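Local coordinates for protein mambaquaretin-1 (Dendroaspis angusticeps, PDB 5M4V) that selectively antagonises the type 2 vasopressin receptor, as a Kunitz-fold peptide of green mamba venom, at residues Ser3-Pro8 with Arg52-Gly57. Residues are numbered along the deposited sequence; the frame is centred on the assembly and turned at random.
Sequences SFCNLP and RRTCVG
C5 and C55 are joined covalently, SG to SG at 2.1 Å, and this disulfide makes most of the contact between 3-8 and 52-57. Its dihedral about the S–S bond is -87°, near the relaxed value. The CA atoms of C5 and C55 lie 5.9 Å apart. Both cysteines use the same side-chain turn, with nearly equal first torsions close to -64°: each SG stands beside its own backbone N and opposite the carbonyl carbon. No hydrogen bond runs between the segments.

Beside the disulfide, the T54 methyl meets the F4 ring and lies near C5 SG. The far end of the ring makes the closer approach, F4 CZ to T54 CG2 at 3.8 Å, the methyl coming at the ring obliquely and the two side chains crossing at about a right angle. F4 starts out from its backbone with CG between N and the carbonyl carbon (chi1 65°), and its ring extends across to the helix. On T54 the branches divide the work: CG2 faces the phenyl group, while OG1 is hydrogen-bonded to K50 O, one turn earlier in the helix.

Further out, the 3-10 turn at 3-6 is closed by N6 N to S3 O at 2.9 Å, while V56 N and G57 N both bond to R52 O, gripping that carbonyl twice. Y23 of strand 18-24 touches both cysteines, and F45 packs on T54 and C55. This is the terminal disulfide of the Kunitz/BPTI fold, tying the N-terminal 3-10 turn to the end of the C-terminal helix 48-55.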
# COMPACT_ATOMS: atom_id res chain seq x y z
N SER A 3 -0.51 11.47 -6.21
CA SER A 3 -0.98 10.61 -7.29
C SER A 3 -0.53 9.13 -7.12
O SER A 3 -1.21 8.24 -7.58
CB SER A 3 -0.68 11.12 -8.61
OG SER A 3 0.69 11.22 -8.65
N PHE A 4 0.61 8.89 -6.43
CA PHE A 4 1.07 7.52 -6.28
C PHE A 4 0.16 6.70 -5.38
O PHE A 4 0.19 5.45 -5.45
CB PHE A 4 2.54 7.38 -5.81
CG PHE A 4 2.82 7.89 -4.43
CD1 PHE A 4 2.62 7.10 -3.34
CD2 PHE A 4 3.42 9.08 -4.22
CE1 PHE A 4 2.92 7.59 -2.09
CE2 PHE A 4 3.70 9.54 -3.04
CZ PHE A 4 3.46 8.86 -1.93
N CYS A 5 -0.69 7.35 -4.57
CA CYS A 5 -1.70 6.62 -3.85
C CYS A 5 -2.61 5.81 -4.76
O CYS A 5 -3.19 4.81 -4.33
CB CYS A 5 -2.54 7.60 -3.05
SG CYS A 5 -1.64 8.51 -1.75
N ASN A 6 -2.77 6.31 -6.01
CA ASN A 6 -3.65 5.69 -6.95
C ASN A 6 -3.01 4.58 -7.74
O ASN A 6 -3.68 3.94 -8.55
CB ASN A 6 -4.20 6.74 -7.90
CG ASN A 6 -4.99 7.80 -7.17
OD1 ASN A 6 -5.72 7.51 -6.21
ND2 ASN A 6 -4.80 9.04 -7.57
N LEU A 7 -1.74 4.27 -7.51
CA LEU A 7 -1.13 3.10 -8.15
C LEU A 7 -1.80 1.87 -7.60
O LEU A 7 -2.26 1.78 -6.47
CB LEU A 7 0.37 3.03 -7.81
CG LEU A 7 1.25 4.12 -8.42
CD1 LEU A 7 2.61 4.04 -7.81
CD2 LEU A 7 1.30 3.91 -9.95
N PRO A 8 -1.88 0.80 -8.43
CA PRO A 8 -2.50 -0.44 -8.00
C PRO A 8 -1.64 -1.16 -6.96
O PRO A 8 -0.40 -1.20 -7.10
CB PRO A 8 -2.60 -1.23 -9.34
CG PRO A 8 -1.44 -0.80 -10.08
CD PRO A 8 -1.33 0.73 -9.83
N ARG A 52 -2.54 6.36 6.02
CA ARG A 52 -3.58 7.37 6.16
C ARG A 52 -3.01 8.80 6.07
O ARG A 52 -3.62 9.64 5.40
CB ARG A 52 -4.33 7.20 7.47
CG ARG A 52 -5.25 6.03 7.45
CD ARG A 52 -5.80 5.70 8.78
NE ARG A 52 -6.82 4.73 8.67
CZ ARG A 52 -7.38 4.06 9.60
NH1 ARG A 52 -8.40 3.24 9.35
NH2 ARG A 52 -6.96 4.19 10.88
N ARG A 53 -1.90 9.05 6.76
CA ARG A 53 -1.28 10.39 6.71
C ARG A 53 -0.91 10.77 5.31
O ARG A 53 -0.98 11.94 4.91
CB ARG A 53 -0.01 10.43 7.62
CG ARG A 53 -0.25 10.39 9.11
CD ARG A 53 1.07 10.09 9.91
NE ARG A 53 2.10 11.13 10.17
CZ ARG A 53 3.43 10.98 10.32
NH1 ARG A 53 4.13 12.00 10.73
NH2 ARG A 53 3.95 9.73 10.33
N THR A 54 -0.55 9.77 4.48
CA THR A 54 -0.11 10.03 3.12
C THR A 54 -1.31 10.19 2.18
O THR A 54 -1.32 11.10 1.34
CB THR A 54 0.81 8.96 2.59
OG1 THR A 54 1.89 8.77 3.51
CG2 THR A 54 1.35 9.27 1.22
N CYS A 55 -2.30 9.28 2.30
CA CYS A 55 -3.28 9.13 1.25
C CYS A 55 -4.75 9.43 1.63
O CYS A 55 -5.54 9.57 0.70
CB CYS A 55 -3.25 7.67 0.66
SG CYS A 55 -1.69 7.24 -0.13
N VAL A 56 -5.06 9.46 2.92
CA VAL A 56 -6.44 9.56 3.40
C VAL A 56 -6.73 10.89 4.06
O VAL A 56 -7.83 11.43 3.81
CB VAL A 56 -6.81 8.38 4.31
CG1 VAL A 56 -8.22 8.51 4.88
CG2 VAL A 56 -6.65 7.06 3.59
N GLY A 57 -5.89 11.37 4.89
CA GLY A 57 -6.10 12.60 5.67
C GLY A 57 -5.69 11.87 6.98
O GLY A 57 -6.27 10.90 7.65
OXT GLY A 57 -4.55 12.04 7.37